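Local coordinates for protein cleavage stimulation factor 77 (Encephalitozoon cuniculi, PDB 2UY1) that probably takes part in the 3'-end processing of messenger RNA precursors, as a HAT-repeat scaffold subunit that pairs with a second protein chain, at residues E221-G225 / I226-E230; E359-L362 / F363-I367. All coordinates share one frame; numbering follows the deposited sequence.

In the fold
Both contacts are local, each made within one continuous run of chain, and both belong to the all-helical array of antiparallel helix pairs expected of a Suppressor of forked (HAT/TPR-like) protein. Interaction 1 comes first along the chain and forms the turn between helix 213-225 and helix 229-242; interaction 2 lies wholly within helix 354-367. Their centres are about 41 Å apart and their nearest atoms about 28 Å; they do not touch, and they lie on different helices. One shapes a reversal between two helices, the other a helix packed among its neighbours. At each, some residues also reach the second chain of the assembly.

Interaction 1: E221-G225 / I226-E230; sequences EYLIG and IGQKE
This is a helix C-terminal cap of the Schellman type, at the tight turn where helix 213-225 ends and the chain reverses into helix 229-242. Two backbone bonds define it: Gln228 N donates to Leu223 O at 2.6 Å, and Gly227 N donates to Ile224 O at 3.1 Å. In the second bond the donor sits above the carbonyl plane of Ile224, with a C=O...N angle of only 108°. Gly227, the C' residue, has a positive phi of 79°, which turns the chain out of the helix. One residue earlier, Ile226 N still makes a last helical bond to Tyr222 O at 3.2 Å.

Side chains close the turn on one flank. Ile226 places CG1 between its backbone N and carbonyl carbon (chi1 63°), a setting that carries Ile226 CD1 across to the Tyr222 ring, 3.5 Å from Tyr222 CE2 in an oblique approach. Ile226 CD1 also lies 4.2 Å from Leu223 CD2. Leu223 CD2 in turn meets the Gln228 amide, 3.6 Å from Gln228 OE1, while Gln228 NE2 is hydrogen-bonded to Glu195. On another flank Ile224 CG1 runs beside Lys229 CG at 4.2 Å, side chains pointing the same way; Lys229 NZ reaches the carbonyl of Val255.

Around the cap, Tyr222 stacks on His202 and Ile224 touches Tyr251, so the turn is packed against helix 193-208 before it and helix 247-255 after it, and Leu223 also packs on Val235 of helix 229-242, the second helix of the pair itself.

Interaction 2: E359-L362 / F363-I367; sequences EFFL and FLLRI
Phe360 meets Leu364, one helical turn on, obliquely with the CD1 and CE1 atoms of its ring, Phe360 CE1 lying 3.5 Å from Leu364 CD1. The ring reaches there with CG anti to the backbone N (chi1 -169°). Phe361 and Leu365 repeat the i to i+4 pairing more loosely: the two side chains run alongside each other, and Phe361 CZ is 4.0 Å from Leu365 CD2. Beneath these pairs the helix is held by regular backbone bonds, among them Leu364 N to Phe360 O at 3.0 Å and Arg366 N to Leu362 O at 2.9 Å.

With CG between its backbone N and carbonyl carbon (chi1 86°) and a bend at chi3 (59°), Arg366 folds back over the helix, a face of its guanidinium over Leu362 O, which stands 3.8 Å from the centre of that plane. Arg366 NH1 also donates to a water at 2.9 Å. This water donates to Glu359 O at 2.6 Å and to Glu359 OE1 at 2.8 Å, joining the two side chains although their charged atoms do not touch.

Phe360 and Phe363 also meet Phe343 of helix 337-349, Phe361 meets Phe377 of helix 370-379, and Leu365 touches Tyr393 of helix 384-397. Buried aromatic and aliphatic groups thus fasten the helix to its neighbours, while Glu359 and Arg366, both partly exposed, are bridged by the water, and their opposite charges probably stabilise one another.

Interaction 1: E221-G225 / I226-E230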
ATOM      1  N   GLU B 221       1.546 -34.316  -8.335  1.00 21.34           N
ATOM      2  CA  GLU B 221       1.331 -33.549  -9.570  1.00 20.79           C
ATOM      3  C   GLU B 221       2.035 -34.214 -10.729  1.00 21.84           C
ATOM      4  O   GLU B 221       1.436 -34.399 -11.757  1.00 21.43           O
ATOM      5  CB  GLU B 221       1.774 -32.104  -9.449  1.00 19.99           C
ATOM      6  CG  GLU B 221       0.786 -31.183  -8.688  1.00 17.39           C
ATOM      7  CD  GLU B 221      -0.603 -31.066  -9.308  1.00 22.33           C
ATOM      8  OE1 GLU B 221      -0.761 -30.401 -10.364  1.00 19.68           O
ATOM      9  OE2 GLU B 221      -1.566 -31.586  -8.707  1.00 21.57           O
ATOM     10  N   TYR B 222       3.281 -34.634 -10.522  1.00 23.50           N
ATOM     11  CA  TYR B 222       3.998 -35.402 -11.536  1.00 24.90           C
ATOM     12  C   TYR B 222       3.205 -36.642 -11.944  1.00 24.67           C
ATOM     13  O   TYR B 222       3.015 -36.914 -13.130  1.00 24.25           O
ATOM     14  CB  TYR B 222       5.387 -35.795 -11.051  1.00 25.89           C
ATOM     15  CG  TYR B 222       6.008 -36.786 -11.991  1.00 28.74           C
ATOM     16  CD1 TYR B 222       6.476 -36.377 -13.246  1.00 29.11           C
ATOM     17  CD2 TYR B 222       6.104 -38.137 -11.652  1.00 29.09           C
ATOM     18  CE1 TYR B 222       7.056 -37.295 -14.142  1.00 30.96           C
ATOM     19  CE2 TYR B 222       6.683 -39.054 -12.536  1.00 29.85           C
ATOM     20  CZ  TYR B 222       7.148 -38.630 -13.776  1.00 30.17           C
ATOM     21  OH  TYR B 222       7.701 -39.536 -14.661  1.00 31.75           O
ATOM     22  N   LEU B 223       2.725 -37.375 -10.949  1.00 25.11           N
ATOM     23  CA  LEU B 223       2.027 -38.636 -11.175  1.00 25.43           C
ATOM     24  C   LEU B 223       0.727 -38.423 -11.917  1.00 26.59           C
ATOM     25  O   LEU B 223       0.374 -39.245 -12.760  1.00 27.44           O
ATOM     26  CB  LEU B 223       1.727 -39.324  -9.851  1.00 24.83           C
ATOM     27  CG  LEU B 223       2.902 -40.135  -9.305  1.00 24.46           C
ATOM     28  CD1 LEU B 223       2.501 -40.644  -7.926  1.00 16.74           C
ATOM     29  CD2 LEU B 223       3.382 -41.284 -10.236  1.00 19.21           C
ATOM     30  N   ILE B 224       0.039 -37.316 -11.615  1.00 27.22           N
ATOM     31  CA  ILE B 224      -1.241 -36.957 -12.261  1.00 28.01           C
ATOM     32  C   ILE B 224      -0.983 -36.672 -13.749  1.00 27.98           C
ATOM     33  O   ILE B 224      -1.770 -37.028 -14.605  1.00 29.12           O
ATOM     34  CB  ILE B 224      -1.924 -35.748 -11.544  1.00 27.39           C
ATOM     35  CG1 ILE B 224      -2.463 -36.152 -10.155  1.00 30.02           C
ATOM     36  CG2 ILE B 224      -3.024 -35.114 -12.392  1.00 26.51           C
ATOM     37  CD1 ILE B 224      -3.301 -35.037  -9.427  1.00 28.00           C
ATOM     38  N   GLY B 225       0.149 -36.068 -14.053  1.00 29.12           N
ATOM     39  CA  GLY B 225       0.435 -35.621 -15.416  1.00 29.73           C
ATOM     40  C   GLY B 225       0.868 -36.761 -16.299  1.00 30.96           C
ATOM     41  O   GLY B 225       0.743 -36.679 -17.528  1.00 31.88           O
ATOM     42  N   ILE B 226       1.360 -37.837 -15.675  1.00 30.72           N
ATOM     43  CA  ILE B 226       1.621 -39.096 -16.400  1.00 29.68           C
ATOM     44  C   ILE B 226       0.498 -40.096 -16.388  1.00 29.90           C
ATOM     45  O   ILE B 226       0.659 -41.215 -16.864  1.00 29.42           O
ATOM     46  CB  ILE B 226       2.975 -39.814 -16.050  1.00 30.49           C
ATOM     47  CG1 ILE B 226       3.060 -40.276 -14.590  1.00 29.01           C
ATOM     48  CG2 ILE B 226       4.145 -38.984 -16.517  1.00 27.79           C
ATOM     49  CD1 ILE B 226       4.425 -40.990 -14.330  1.00 30.18           C
ATOM     50  N   GLY B 227      -0.657 -39.676 -15.896  1.00 29.99           N
ATOM     51  CA  GLY B 227      -1.817 -40.536 -15.882  1.00 30.48           C
ATOM     52  C   GLY B 227      -1.786 -41.548 -14.738  1.00 31.01           C
ATOM     53  O   GLY B 227      -2.435 -42.603 -14.832  1.00 31.51           O
ATOM     54  N   GLN B 228      -1.018 -41.281 -13.677  1.00 30.49           N
ATOM     55  CA  GLN B 228      -0.981 -42.205 -12.518  1.00 30.49           C
ATOM     56  C   GLN B 228      -1.607 -41.606 -11.238  1.00 30.14           C
ATOM     57  O   GLN B 228      -1.013 -41.660 -10.156  1.00 28.71           O
ATOM     58  CB  GLN B 228       0.443 -42.783 -12.266  1.00 30.10           C
ATOM     59  CG  GLN B 228       0.838 -43.891 -13.222  1.00 29.71           C
ATOM     60  CD  GLN B 228       2.352 -44.136 -13.324  1.00 33.33           C
ATOM     61  OE1 GLN B 228       3.090 -44.229 -12.308  1.00 33.31           O
ATOM     62  NE2 GLN B 228       2.829 -44.266 -14.579  1.00 35.37           N
ATOM     63  N   LYS B 229      -2.816 -41.062 -11.387  1.00 30.03           N
ATOM     64  CA  LYS B 229      -3.553 -40.437 -10.296  1.00 31.04           C
ATOM     65  C   LYS B 229      -3.913 -41.334  -9.106  1.00 31.57           C
ATOM     66  O   LYS B 229      -3.940 -40.858  -7.979  1.00 31.62           O
ATOM     67  CB  LYS B 229      -4.809 -39.735 -10.817  1.00 31.16           C
ATOM     68  CG  LYS B 229      -5.554 -38.956  -9.746  1.00 30.51           C
ATOM     69  CD  LYS B 229      -6.425 -37.864 -10.370  1.00 30.62           C
ATOM     70  CE  LYS B 229      -7.245 -37.115  -9.350  1.00 29.66           C
ATOM     71  NZ  LYS B 229      -7.945 -35.955 -10.039  1.00 32.16           N
ATOM     72  N   GLU B 230      -4.208 -42.606  -9.350  1.00 32.07           N
ATOM     73  CA  GLU B 230      -4.365 -43.565  -8.260  1.00 32.58           C
ATOM     74  C   GLU B 230      -3.085 -43.659  -7.400  1.00 32.34           C
ATOM     75  O   GLU B 230      -3.164 -43.644  -6.171  1.00 30.64           O
ATOM     76  CB  GLU B 230      -4.800 -44.938  -8.799  1.00 33.31           C
ATOM     77  CG  GLU B 230      -6.294 -45.033  -9.063  1.00 37.94           C
ATOM     78  CD  GLU B 230      -6.652 -46.111 -10.099  1.00 47.33           C
ATOM     79  OE1 GLU B 230      -6.692 -47.324  -9.740  1.00 49.83           O
ATOM     80  OE2 GLU B 230      -6.899 -45.748 -11.274  1.00 47.14           O
TER

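Interaction 2: E359-L362 / F363-I367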
ATOM      1  N   GLU B 359     -14.863  -4.538   3.588  1.00 17.95           N
ATOM      2  CA  GLU B 359     -14.994  -5.359   2.409  1.00 17.59           C
ATOM      3  C   GLU B 359     -16.380  -5.237   1.853  1.00 17.41           C
ATOM      4  O   GLU B 359     -16.487  -5.340   0.677  1.00 17.27           O
ATOM      5  CB  GLU B 359     -14.685  -6.845   2.679  1.00 20.40           C
ATOM      6  CG  GLU B 359     -13.217  -7.205   2.954  1.00 20.06           C
ATOM      7  CD  GLU B 359     -12.271  -6.981   1.766  1.00 23.05           C
ATOM      8  OE1 GLU B 359     -12.726  -7.196   0.642  1.00 21.76           O
ATOM      9  OE2 GLU B 359     -11.079  -6.588   1.954  1.00 24.65           O
ATOM     10  N   PHE B 360     -17.407  -5.034   2.703  1.00 15.79           N
ATOM     11  CA  PHE B 360     -18.807  -4.792   2.261  1.00 14.72           C
ATOM     12  C   PHE B 360     -18.904  -3.428   1.566  1.00 15.27           C
ATOM     13  O   PHE B 360     -19.493  -3.348   0.531  1.00 17.12           O
ATOM     14  CB  PHE B 360     -19.759  -4.754   3.470  1.00 12.04           C
ATOM     15  CG  PHE B 360     -21.261  -4.786   3.147  1.00 16.97           C
ATOM     16  CD1 PHE B 360     -21.742  -4.974   1.874  1.00 18.69           C
ATOM     17  CD2 PHE B 360     -22.201  -4.676   4.205  1.00 17.67           C
ATOM     18  CE1 PHE B 360     -23.100  -5.017   1.603  1.00 13.78           C
ATOM     19  CE2 PHE B 360     -23.542  -4.705   3.949  1.00 17.22           C
ATOM     20  CZ  PHE B 360     -24.005  -4.850   2.655  1.00 15.11           C
ATOM     21  N   PHE B 361     -18.395  -2.368   2.182  1.00 13.98           N
ATOM     22  CA  PHE B 361     -18.483  -1.069   1.561  1.00 14.69           C
ATOM     23  C   PHE B 361     -17.766  -1.025   0.242  1.00 13.80           C
ATOM     24  O   PHE B 361     -18.301  -0.501  -0.721  1.00 16.54           O
ATOM     25  CB  PHE B 361     -18.039   0.057   2.494  1.00 13.24           C
ATOM     26  CG  PHE B 361     -17.911   1.392   1.782  1.00 14.32           C
ATOM     27  CD1 PHE B 361     -19.075   2.061   1.308  1.00 10.09           C
ATOM     28  CD2 PHE B 361     -16.650   1.935   1.527  1.00 10.25           C
ATOM     29  CE1 PHE B 361     -18.994   3.286   0.567  1.00 14.63           C
ATOM     30  CE2 PHE B 361     -16.550   3.183   0.804  1.00 13.65           C
ATOM     31  CZ  PHE B 361     -17.772   3.840   0.351  1.00  9.08           C
ATOM     32  N   LEU B 362     -16.577  -1.582   0.172  1.00 14.74           N
ATOM     33  CA  LEU B 362     -15.721  -1.408  -1.024  1.00 15.89           C
ATOM     34  C   LEU B 362     -16.203  -2.288  -2.158  1.00 15.98           C
ATOM     35  O   LEU B 362     -16.048  -1.976  -3.344  1.00 12.89           O
ATOM     36  CB  LEU B 362     -14.256  -1.710  -0.734  1.00 15.42           C
ATOM     37  CG  LEU B 362     -13.501  -0.745   0.209  1.00 14.87           C
ATOM     38  CD1 LEU B 362     -12.134  -1.311   0.479  1.00 19.26           C
ATOM     39  CD2 LEU B 362     -13.379   0.748  -0.298  1.00 16.37           C
ATOM     40  N   PHE B 363     -16.793  -3.420  -1.769  1.00 17.99           N
ATOM     41  CA  PHE B 363     -17.490  -4.283  -2.709  1.00 17.11           C
ATOM     42  C   PHE B 363     -18.665  -3.500  -3.289  1.00 15.96           C
ATOM     43  O   PHE B 363     -18.914  -3.521  -4.466  1.00 17.06           O
ATOM     44  CB  PHE B 363     -18.068  -5.520  -2.000  1.00 16.20           C
ATOM     45  CG  PHE B 363     -19.044  -6.294  -2.857  1.00 17.02           C
ATOM     46  CD1 PHE B 363     -18.584  -7.125  -3.900  1.00 17.25           C
ATOM     47  CD2 PHE B 363     -20.402  -6.234  -2.616  1.00 18.57           C
ATOM     48  CE1 PHE B 363     -19.504  -7.845  -4.707  1.00 16.52           C
ATOM     49  CE2 PHE B 363     -21.330  -6.929  -3.432  1.00 18.71           C
ATOM     50  CZ  PHE B 363     -20.879  -7.728  -4.484  1.00 16.40           C
ATOM     51  N   LEU B 364     -19.482  -2.865  -2.470  1.00 16.91           N
ATOM     52  CA  LEU B 364     -20.636  -2.172  -3.120  1.00 16.06           C
ATOM     53  C   LEU B 364     -20.153  -1.012  -4.053  1.00 16.60           C
ATOM     54  O   LEU B 364     -20.717  -0.714  -5.104  1.00 16.88           O
ATOM     55  CB  LEU B 364     -21.579  -1.625  -2.034  1.00 16.90           C
ATOM     56  CG  LEU B 364     -22.348  -2.682  -1.219  1.00 14.07           C
ATOM     57  CD1 LEU B 364     -23.145  -1.990  -0.111  1.00 14.61           C
ATOM     58  CD2 LEU B 364     -23.309  -3.499  -2.123  1.00 16.68           C
ATOM     59  N   LEU B 365     -19.148  -0.289  -3.632  1.00 16.99           N
ATOM     60  CA  LEU B 365     -18.708   0.843  -4.444  1.00 17.79           C
ATOM     61  C   LEU B 365     -18.049   0.312  -5.756  1.00 18.54           C
ATOM     62  O   LEU B 365     -18.307   0.842  -6.861  1.00 16.89           O
ATOM     63  CB  LEU B 365     -17.750   1.698  -3.601  1.00 18.46           C
ATOM     64  CG  LEU B 365     -17.402   3.111  -4.032  1.00 19.84           C
ATOM     65  CD1 LEU B 365     -18.574   3.973  -3.765  1.00 14.31           C
ATOM     66  CD2 LEU B 365     -16.108   3.501  -3.249  1.00 18.86           C
ATOM     67  N   ARG B 366     -17.293  -0.779  -5.662  1.00 17.31           N
ATOM     68  CA  ARG B 366     -16.567  -1.269  -6.854  1.00 21.33           C
ATOM     69  C   ARG B 366     -17.411  -1.878  -7.945  1.00 20.74           C
ATOM     70  O   ARG B 366     -17.101  -1.739  -9.121  1.00 21.34           O
ATOM     71  CB  ARG B 366     -15.429  -2.219  -6.535  1.00 20.69           C
ATOM     72  CG  ARG B 366     -15.793  -3.657  -6.392  1.00 23.34           C
ATOM     73  CD  ARG B 366     -14.511  -4.569  -6.392  1.00 25.90           C
ATOM     74  NE  ARG B 366     -13.593  -4.199  -5.295  1.00 32.86           N
ATOM     75  CZ  ARG B 366     -13.570  -4.783  -4.088  1.00 34.23           C
ATOM     76  NH1 ARG B 366     -14.415  -5.805  -3.830  1.00 30.26           N
ATOM     77  NH2 ARG B 366     -12.684  -4.353  -3.147  1.00 30.04           N
ATOM     78  N   ILE B 367     -18.466  -2.569  -7.568  1.00 22.62           N
ATOM     79  CA  ILE B 367     -19.402  -3.108  -8.583  1.00 22.80           C
ATOM     80  C   ILE B 367     -20.397  -2.076  -9.130  1.00 25.06           C
ATOM     81  O   ILE B 367     -21.135  -2.355 -10.124  1.00 27.13           O
ATOM     82  CB  ILE B 367     -20.179  -4.273  -8.040  1.00 21.96           C
ATOM     83  CG1 ILE B 367     -21.077  -3.807  -6.876  1.00 22.28           C
ATOM     84  CG2 ILE B 367     -19.181  -5.413  -7.647  1.00 17.95           C
ATOM     85  CD1 ILE B 367     -22.413  -4.588  -6.747  1.00 24.45           C
TER
HETATM   86  O   HOH W   1     -14.758  -6.257  -0.979  1.00 16.84           O